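Local coordinates for protein putative cytochrome P450 154A1 (Streptomyces coelicolor, PDB 1ODO) that belongs to the cytochrome P450 family of heme proteins and binds protoporphyrin IX with its iron, together with 4-phenyl-1H-imidazole, at residues 265-268 against 272-275; 277-282 against 362-367; 282-287 against 337-342. One frame throughout, in Å; residues are numbered along the deposited sequence.

How the contacts relate
Read from the N terminus, the chain first reaches contact 1, where helix 262-270 ends and folds against the short link that leads into helix 275-285, closing a very small loop. Contact 2 opens next, on helix 275-285, and closes about 80 residues later on helix 357-374. Contact 3 leaves the same helix at its C-terminal end, shares T282 with contact 2, and closes on the loop 337-342, so it is nested inside the larger loop of contact 2. E281, within 277-282, forms a salt bridge to R339 of contact 3, while V268 and V273 of contact 1 pack on V278. Helix 275-285 thus joins all three.

Contact 1. Residues 265-268 against 272-275; sequences LALV and EVTW
The carbonyl oxygen of L267 receives two backbone N-H groups from the other side of the turn. E272 N makes the shorter bond to L267 O, 2.9 Å; V273 N gives a second, weak bond to L267 O at 3.4 Å. Helical carbonyls near a C-terminal end run out of partners in their own helix, and here the following link supplies them. One water extends the polar seam by donating to both V268 O and V273 O, and the CA-H of V268 points almost straight at V273 O.

Apolar groups pack beside this seam. V268 divides its two methyls: CG2 meets CG2 of V273 at 3.5 Å, whereas CG1, anti to the backbone N (chi1 176°), is carried over the W275 indole. It sits 3.6 Å from the centroid of the six-membered ring, only 12° off the normal, a CH-pi contact on one face. L265 adds CD1, 3.9 Å from CH2 of W275, by an oblique approach. Beta-branched valines suit this place because one residue can face two partners. Outermost, E272 lays its extended chain by L267 CD2 and uses its carboxylate for a salt bridge to K270.

T274 is the N-cap of the next helix: its OG1 caps D277 N, and D277 OD2 accepts from T274 N, completing a capping box. The contact is thus the tight, partly solvent-facing turn from the J helix (262-270) into the K helix (275-285), with L265 and W275 also lying on helix 357-374 and L267 and V273 on T338.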
loop_
_atom_site.group_PDB
_atom_site.type_symbol
_atom_site.label_atom_id
_atom_site.label_comp_id
_atom_site.label_asym_id
_atom_site.label_seq_id
_atom_site.Cartn_x
_atom_site.Cartn_y
_atom_site.Cartn_z
ATOM N N LEU A 265 -21.791 -4.885 9.264
ATOM C CA LEU A 265 -21.366 -5.928 10.194
ATOM C C LEU A 265 -22.505 -6.939 10.317
ATOM O O LEU A 265 -22.277 -8.147 10.373
ATOM C CB LEU A 265 -21.048 -5.327 11.564
ATOM C CG LEU A 265 -20.600 -6.305 12.656
ATOM C CD1 LEU A 265 -19.429 -7.141 12.173
ATOM C CD2 LEU A 265 -20.224 -5.519 13.904
ATOM N N ALA A 266 -23.736 -6.434 10.348
ATOM C CA ALA A 266 -24.912 -7.289 10.457
ATOM C C ALA A 266 -24.993 -8.218 9.245
ATOM O O ALA A 266 -25.387 -9.375 9.366
ATOM C CB ALA A 266 -26.178 -6.434 10.556
ATOM N N LEU A 267 -24.616 -7.713 8.072
ATOM C CA LEU A 267 -24.656 -8.533 6.861
ATOM C C LEU A 267 -23.712 -9.714 7.029
ATOM O O LEU A 267 -23.991 -10.825 6.565
ATOM C CB LEU A 267 -24.243 -7.715 5.635
ATOM C CG LEU A 267 -25.252 -6.675 5.143
ATOM C CD1 LEU A 267 -24.620 -5.833 4.047
ATOM C CD2 LEU A 267 -26.508 -7.377 4.635
ATOM N N VAL A 268 -22.582 -9.471 7.682
ATOM C CA VAL A 268 -21.618 -10.539 7.900
ATOM C C VAL A 268 -22.211 -11.561 8.869
ATOM O O VAL A 268 -22.180 -12.763 8.614
ATOM C CB VAL A 268 -20.298 -9.999 8.494
ATOM C CG1 VAL A 268 -19.358 -11.156 8.798
ATOM C CG2 VAL A 268 -19.644 -9.032 7.511
ATOM N N GLU A 272 -24.897 -13.053 4.871
ATOM C CA GLU A 272 -25.202 -12.521 3.544
ATOM C C GLU A 272 -23.943 -12.116 2.781
ATOM O O GLU A 272 -23.931 -12.113 1.553
ATOM C CB GLU A 272 -26.164 -11.338 3.658
ATOM C CG GLU A 272 -27.584 -11.752 4.026
ATOM C CD GLU A 272 -28.544 -10.579 4.069
ATOM O OE1 GLU A 272 -28.574 -9.795 3.094
ATOM O OE2 GLU A 272 -29.272 -10.444 5.074
ATOM N N VAL A 273 -22.893 -11.755 3.512
ATOM C CA VAL A 273 -21.623 -11.363 2.902
ATOM C C VAL A 273 -20.560 -12.000 3.783
ATOM O O VAL A 273 -20.820 -12.307 4.947
ATOM C CB VAL A 273 -21.391 -9.825 2.884
ATOM C CG1 VAL A 273 -22.591 -9.115 2.270
ATOM C CG2 VAL A 273 -21.104 -9.317 4.291
ATOM N N THR A 274 -19.371 -12.202 3.231
ATOM C CA THR A 274 -18.267 -12.804 3.971
ATOM C C THR A 274 -17.263 -11.741 4.402
ATOM O O THR A 274 -17.362 -10.580 4.005
ATOM C CB THR A 274 -17.504 -13.807 3.104
ATOM O OG1 THR A 274 -16.942 -13.119 1.978
ATOM C CG2 THR A 274 -18.431 -14.909 2.612
ATOM N N TRP A 275 -16.292 -12.142 5.216
ATOM C CA TRP A 275 -15.283 -11.196 5.666
ATOM C C TRP A 275 -14.502 -10.784 4.424
ATOM O O TRP A 275 -14.056 -9.646 4.308
ATOM C CB TRP A 275 -14.338 -11.845 6.684
ATOM C CG TRP A 275 -14.962 -12.045 8.026
ATOM C CD1 TRP A 275 -15.175 -13.233 8.666
ATOM C CD2 TRP A 275 -15.461 -11.023 8.897
ATOM N NE1 TRP A 275 -15.778 -13.013 9.883
ATOM C CE2 TRP A 275 -15.965 -11.665 10.050
ATOM C CE3 TRP A 275 -15.530 -9.624 8.817
ATOM C CZ2 TRP A 275 -16.532 -10.958 11.115
ATOM C CZ3 TRP A 275 -16.097 -8.919 9.881
ATOM C CH2 TRP A 275 -16.589 -9.591 11.013
HETATM O O HOH W 1 -20.673 -14.237 6.838
#

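Contact 2. Residues 277-282 against 362-367; sequences DVVEET and MEVTLA
No aromatic ring, amide or other flat side chain enters where V279 meets V364 and T365; the surfaces that face each other are methyl groups, so there is neither face nor edge to cover. CG2 of V279 does the touching for helix 275-285, the K helix of the P450 fold. It lies 3.5 Å from CG1 of V364 and 3.6 Å from CG2 of T365, so that a single methyl bears on two consecutive residues of helix 357-374, the L helix. V279 points its CB at the opposing helix; its chi1 of 168° sets CG1 anti to the backbone N and leaves CG2, the methyl that leads, anti to the carbonyl carbon.

The two partners meet it differently. V364 also aims at the other helix and meets V279 obliquely, while T365 crosses it at about a right angle and offers CG2 alone. The hydroxyl of T365 is turned back onto its own helix, where R361 O is a hydrogen-bond partner. Threonine suits the place because it has valine's shape with one methyl replaced by a hydroxyl: a methyl for the interface, and a polar group settled along its helix.

Polar chemistry lies at the flank, where E280 reaches R361, one turn before T365, in a salt bridge. Beyond V364 lies the heme, about 6 Å from its side chain, and E363 touches it. The L helix has further helical neighbours: V364 rests also on V250 of helix 247-260, and E363 on helix 147-157.

The chemistry is that of short, branched apolar groups: a small, close touch with no directional bond between its methyls, beside which the pair E280-R361 gives the K and L helices a polar link.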
loop_
_atom_site.group_PDB
_atom_site.type_symbol
_atom_site.label_atom_id
_atom_site.label_comp_id
_atom_site.label_asym_id
_atom_site.label_seq_id
_atom_site.Cartn_x
_atom_site.Cartn_y
_atom_site.Cartn_z
ATOM N N ASP A 277 -15.681 -10.434 1.442
ATOM C CA ASP A 277 -16.455 -9.432 0.712
ATOM C C ASP A 277 -16.220 -8.056 1.326
ATOM O O ASP A 277 -16.124 -7.054 0.618
ATOM C CB ASP A 277 -17.955 -9.728 0.765
ATOM C CG ASP A 277 -18.342 -10.968 -0.012
ATOM O OD1 ASP A 277 -17.676 -11.283 -1.024
ATOM O OD2 ASP A 277 -19.336 -11.616 0.386
ATOM N N VAL A 278 -16.151 -8.011 2.654
ATOM C CA VAL A 278 -15.929 -6.749 3.345
ATOM C C VAL A 278 -14.552 -6.195 3.009
ATOM O O VAL A 278 -14.386 -4.986 2.835
ATOM C CB VAL A 278 -16.056 -6.919 4.873
ATOM C CG1 VAL A 278 -15.579 -5.665 5.584
ATOM C CG2 VAL A 278 -17.507 -7.198 5.232
ATOM N N VAL A 279 -13.562 -7.078 2.913
ATOM C CA VAL A 279 -12.212 -6.645 2.595
ATOM C C VAL A 279 -12.160 -6.106 1.169
ATOM O O VAL A 279 -11.524 -5.083 0.918
ATOM C CB VAL A 279 -11.194 -7.801 2.782
ATOM C CG1 VAL A 279 -9.841 -7.430 2.181
ATOM C CG2 VAL A 279 -11.025 -8.083 4.278
ATOM N N GLU A 280 -12.835 -6.777 0.238
ATOM C CA GLU A 280 -12.828 -6.314 -1.145
ATOM C C GLU A 280 -13.511 -4.961 -1.294
ATOM O O GLU A 280 -13.062 -4.123 -2.070
ATOM C CB GLU A 280 -13.497 -7.332 -2.070
ATOM C CG GLU A 280 -12.675 -8.601 -2.246
ATOM C CD GLU A 280 -11.226 -8.294 -2.580
ATOM O OE1 GLU A 280 -10.330 -8.728 -1.825
ATOM O OE2 GLU A 280 -10.981 -7.610 -3.595
ATOM N N GLU A 281 -14.598 -4.742 -0.564
ATOM C CA GLU A 281 -15.289 -3.464 -0.663
ATOM C C GLU A 281 -14.461 -2.375 0.020
ATOM O O GLU A 281 -14.526 -1.211 -0.368
ATOM C CB GLU A 281 -16.686 -3.540 -0.039
ATOM C CG GLU A 281 -17.433 -2.207 -0.054
ATOM C CD GLU A 281 -17.829 -1.743 -1.456
ATOM O OE1 GLU A 281 -17.237 -2.208 -2.457
ATOM O OE2 GLU A 281 -18.738 -0.892 -1.550
ATOM N N THR A 282 -13.694 -2.750 1.045
ATOM C CA THR A 282 -12.862 -1.775 1.748
ATOM C C THR A 282 -11.745 -1.359 0.788
ATOM O O THR A 282 -11.378 -0.186 0.700
ATOM C CB THR A 282 -12.233 -2.372 3.036
ATOM O OG1 THR A 282 -13.273 -2.724 3.963
ATOM C CG2 THR A 282 -11.293 -1.354 3.700
ATOM N N MET A 362 -5.310 -12.098 3.051
ATOM C CA MET A 362 -5.434 -13.083 4.120
ATOM C C MET A 362 -5.268 -12.435 5.492
ATOM O O MET A 362 -6.041 -12.708 6.409
ATOM C CB MET A 362 -4.408 -14.207 3.951
ATOM C CG MET A 362 -4.614 -15.347 4.941
ATOM S SD MET A 362 -3.566 -16.775 4.606
ATOM C CE MET A 362 -2.008 -16.131 5.149
ATOM N N GLU A 363 -4.264 -11.574 5.630
ATOM C CA GLU A 363 -4.012 -10.893 6.895
ATOM C C GLU A 363 -5.237 -10.141 7.393
ATOM O O GLU A 363 -5.631 -10.273 8.550
ATOM C CB GLU A 363 -2.853 -9.898 6.755
ATOM C CG GLU A 363 -1.470 -10.533 6.718
ATOM C CD GLU A 363 -0.357 -9.498 6.685
ATOM O OE1 GLU A 363 -0.458 -8.494 7.422
ATOM O OE2 GLU A 363 0.624 -9.693 5.939
ATOM N N VAL A 364 -5.841 -9.348 6.515
ATOM C CA VAL A 364 -7.016 -8.574 6.891
ATOM C C VAL A 364 -8.249 -9.421 7.180
ATOM O O VAL A 364 -8.947 -9.183 8.165
ATOM C CB VAL A 364 -7.367 -7.535 5.809
ATOM C CG1 VAL A 364 -8.514 -6.658 6.286
ATOM C CG2 VAL A 364 -6.145 -6.682 5.491
ATOM N N THR A 365 -8.527 -10.407 6.335
ATOM C CA THR A 365 -9.697 -11.245 6.564
ATOM C C THR A 365 -9.569 -11.983 7.900
ATOM O O THR A 365 -10.522 -12.039 8.676
ATOM C CB THR A 365 -9.917 -12.259 5.409
ATOM O OG1 THR A 365 -8.789 -13.132 5.304
ATOM C CG2 THR A 365 -10.102 -11.519 4.086
ATOM N N LEU A 366 -8.385 -12.523 8.175
ATOM C CA LEU A 366 -8.156 -13.243 9.426
ATOM C C LEU A 366 -8.275 -12.308 10.629
ATOM O O LEU A 366 -8.890 -12.654 11.644
ATOM C CB LEU A 366 -6.769 -13.893 9.423
ATOM C CG LEU A 366 -6.618 -15.174 8.598
ATOM C CD1 LEU A 366 -5.180 -15.649 8.661
ATOM C CD2 LEU A 366 -7.555 -16.250 9.144
ATOM N N ALA A 367 -7.687 -11.121 10.514
ATOM C CA ALA A 367 -7.738 -10.150 11.598
ATOM C C ALA A 367 -9.185 -9.782 11.920
ATOM O O ALA A 367 -9.582 -9.765 13.084
ATOM C CB ALA A 367 -6.944 -8.903 11.224
#

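Contact 3. Residues 282-287 against 337-342; sequences TLRHEP and ATRTVK
Contact between like charges comes first: the guanidinium groups of R284 and R339 meet with each CZ over one face of the other group. The planes are steeply tilted, 57° apart, and the side chains cross at about a right angle. R284 NH2 comes closest, 3.3 Å from NH2 of R339 and 3.4 Å from NE of R339. All three nitrogens are donors, so these are close approaches of like charge and not hydrogen bonds. R339 reaches over with a chain extended from CG to NE; in R284 the bend at chi3 (71°) turns the guanidinium across R339.

Salt bridges explain why the two charges tolerate each other. R284 meets the carboxylate of E281, one turn earlier, with both NE and NH2, and R339 meets it with NE. E281 OE2 also accepts from D336 N, so several donors grip this one oxygen. Arginine suits both places because its flat, many-donored group can bind a carboxylate and still lie against a neighbour. E281 and R284 form the ExxR motif of the K helix of cytochromes P450, and R339 is the arginine from the meander that completes the familiar Glu-Arg-Arg triad.

Hydrogen bonds hold R339 further. Its NH2 bonds D331 O and T334 O, tying it to the preceding loop, and K342 NZ donates to R339 O at 2.7 Å, in the carbonyl plane, bracing the loop's own turn.

Two cations around one anion probably leave a net positive charge that the nearby carbonyl oxygens would temper. Such a network is directional and partly buried, and it pins the loop 337-342 onto the end of a helix whose L283 touches the heme.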
loop_
_atom_site.group_PDB
_atom_site.type_symbol
_atom_site.label_atom_id
_atom_site.label_comp_id
_atom_site.label_asym_id
_atom_site.label_seq_id
_atom_site.Cartn_x
_atom_site.Cartn_y
_atom_site.Cartn_z
ATOM N N THR A 282 -13.694 -2.750 1.045
ATOM C CA THR A 282 -12.862 -1.775 1.748
ATOM C C THR A 282 -11.745 -1.359 0.788
ATOM O O THR A 282 -11.378 -0.186 0.700
ATOM C CB THR A 282 -12.233 -2.372 3.036
ATOM O OG1 THR A 282 -13.273 -2.724 3.963
ATOM C CG2 THR A 282 -11.293 -1.354 3.700
ATOM N N LEU A 283 -11.212 -2.329 0.057
ATOM C CA LEU A 283 -10.141 -2.055 -0.898
ATOM C C LEU A 283 -10.642 -1.119 -1.999
ATOM O O LEU A 283 -9.893 -0.299 -2.527
ATOM C CB LEU A 283 -9.641 -3.365 -1.506
ATOM C CG LEU A 283 -8.841 -4.230 -0.529
ATOM C CD1 LEU A 283 -8.569 -5.616 -1.105
ATOM C CD2 LEU A 283 -7.540 -3.517 -0.221
ATOM N N ARG A 284 -11.919 -1.233 -2.339
ATOM C CA ARG A 284 -12.478 -0.378 -3.379
ATOM C C ARG A 284 -12.822 1.012 -2.845
ATOM O O ARG A 284 -12.408 2.022 -3.411
ATOM C CB ARG A 284 -13.754 -0.999 -3.961
ATOM C CG ARG A 284 -14.365 -0.193 -5.125
ATOM C CD ARG A 284 -15.804 -0.626 -5.420
ATOM N NE ARG A 284 -16.709 -0.192 -4.356
ATOM C CZ ARG A 284 -17.123 1.062 -4.198
ATOM N NH1 ARG A 284 -16.724 2.006 -5.042
ATOM N NH2 ARG A 284 -17.911 1.381 -3.178
ATOM N N HIS A 285 -13.579 1.034 -1.749
ATOM C CA HIS A 285 -14.036 2.260 -1.090
ATOM C C HIS A 285 -12.973 3.113 -0.387
ATOM O O HIS A 285 -13.016 4.347 -0.452
ATOM C CB HIS A 285 -15.158 1.884 -0.107
ATOM C CG HIS A 285 -15.985 3.043 0.358
ATOM N ND1 HIS A 285 -15.899 3.552 1.637
ATOM C CD2 HIS A 285 -16.926 3.780 -0.279
ATOM C CE1 HIS A 285 -16.752 4.553 1.769
ATOM N NE2 HIS A 285 -17.388 4.711 0.621
ATOM N N GLU A 286 -12.035 2.470 0.296
ATOM C CA GLU A 286 -10.979 3.202 0.995
ATOM C C GLU A 286 -9.653 2.458 0.883
ATOM O O GLU A 286 -9.132 1.942 1.872
ATOM C CB GLU A 286 -11.342 3.396 2.469
ATOM C CG GLU A 286 -12.585 4.248 2.694
ATOM C CD GLU A 286 -12.385 5.718 2.351
ATOM O OE1 GLU A 286 -11.330 6.082 1.783
ATOM O OE2 GLU A 286 -13.296 6.513 2.652
ATOM N N PRO A 287 -9.095 2.384 -0.337
ATOM C CA PRO A 287 -7.822 1.696 -0.581
ATOM C C PRO A 287 -6.679 2.356 0.191
ATOM O O PRO A 287 -6.700 3.567 0.415
ATOM C CB PRO A 287 -7.657 1.804 -2.100
ATOM C CG PRO A 287 -8.371 3.081 -2.430
ATOM C CD PRO A 287 -9.614 2.995 -1.574
ATOM N N ALA A 337 -20.961 -4.026 0.896
ATOM C CA ALA A 337 -20.302 -5.323 0.755
ATOM C C ALA A 337 -21.101 -6.362 -0.037
ATOM O O ALA A 337 -20.590 -7.445 -0.329
ATOM C CB ALA A 337 -19.943 -5.878 2.142
ATOM N N THR A 338 -22.345 -6.040 -0.389
ATOM C CA THR A 338 -23.171 -6.973 -1.149
ATOM C C THR A 338 -22.997 -6.804 -2.663
ATOM O O THR A 338 -23.554 -7.577 -3.437
ATOM C CB THR A 338 -24.679 -6.809 -0.832
ATOM O OG1 THR A 338 -25.173 -5.609 -1.440
ATOM C CG2 THR A 338 -24.913 -6.744 0.673
ATOM N N ARG A 339 -22.226 -5.801 -3.082
ATOM C CA ARG A 339 -22.000 -5.557 -4.511
ATOM C C ARG A 339 -21.684 -6.800 -5.324
ATOM O O ARG A 339 -20.847 -7.614 -4.932
ATOM C CB ARG A 339 -20.853 -4.564 -4.720
ATOM C CG ARG A 339 -21.182 -3.135 -4.383
ATOM C CD ARG A 339 -19.938 -2.256 -4.487
ATOM N NE ARG A 339 -20.214 -0.915 -3.991
ATOM C CZ ARG A 339 -20.870 0.017 -4.675
ATOM N NH1 ARG A 339 -21.312 -0.239 -5.901
ATOM N NH2 ARG A 339 -21.104 1.195 -4.122
ATOM N N THR A 340 -22.344 -6.936 -6.469
ATOM C CA THR A 340 -22.118 -8.080 -7.340
ATOM C C THR A 340 -20.788 -7.859 -8.063
ATOM O O THR A 340 -20.023 -8.796 -8.274
ATOM C CB THR A 340 -23.251 -8.227 -8.378
ATOM O OG1 THR A 340 -24.472 -8.560 -7.703
ATOM C CG2 THR A 340 -22.920 -9.321 -9.381
ATOM N N VAL A 341 -20.526 -6.611 -8.447
ATOM C CA VAL A 341 -19.286 -6.263 -9.140
ATOM C C VAL A 341 -18.369 -5.685 -8.064
ATOM O O VAL A 341 -18.597 -4.580 -7.569
ATOM C CB VAL A 341 -19.522 -5.206 -10.234
ATOM C CG1 VAL A 341 -18.204 -4.868 -10.925
ATOM C CG2 VAL A 341 -20.531 -5.724 -11.249
ATOM N N LYS A 342 -17.329 -6.435 -7.715
ATOM C CA LYS A 342 -16.383 -6.007 -6.687
ATOM C C LYS A 342 -14.995 -5.577 -7.165
ATOM O O LYS A 342 -14.127 -5.286 -6.342
ATOM C CB LYS A 342 -16.214 -7.140 -5.669
ATOM C CG LYS A 342 -17.526 -7.710 -5.120
ATOM C CD LYS A 342 -17.264 -8.947 -4.255
ATOM C CE LYS A 342 -18.556 -9.536 -3.693
ATOM N NZ LYS A 342 -19.308 -8.532 -2.884
#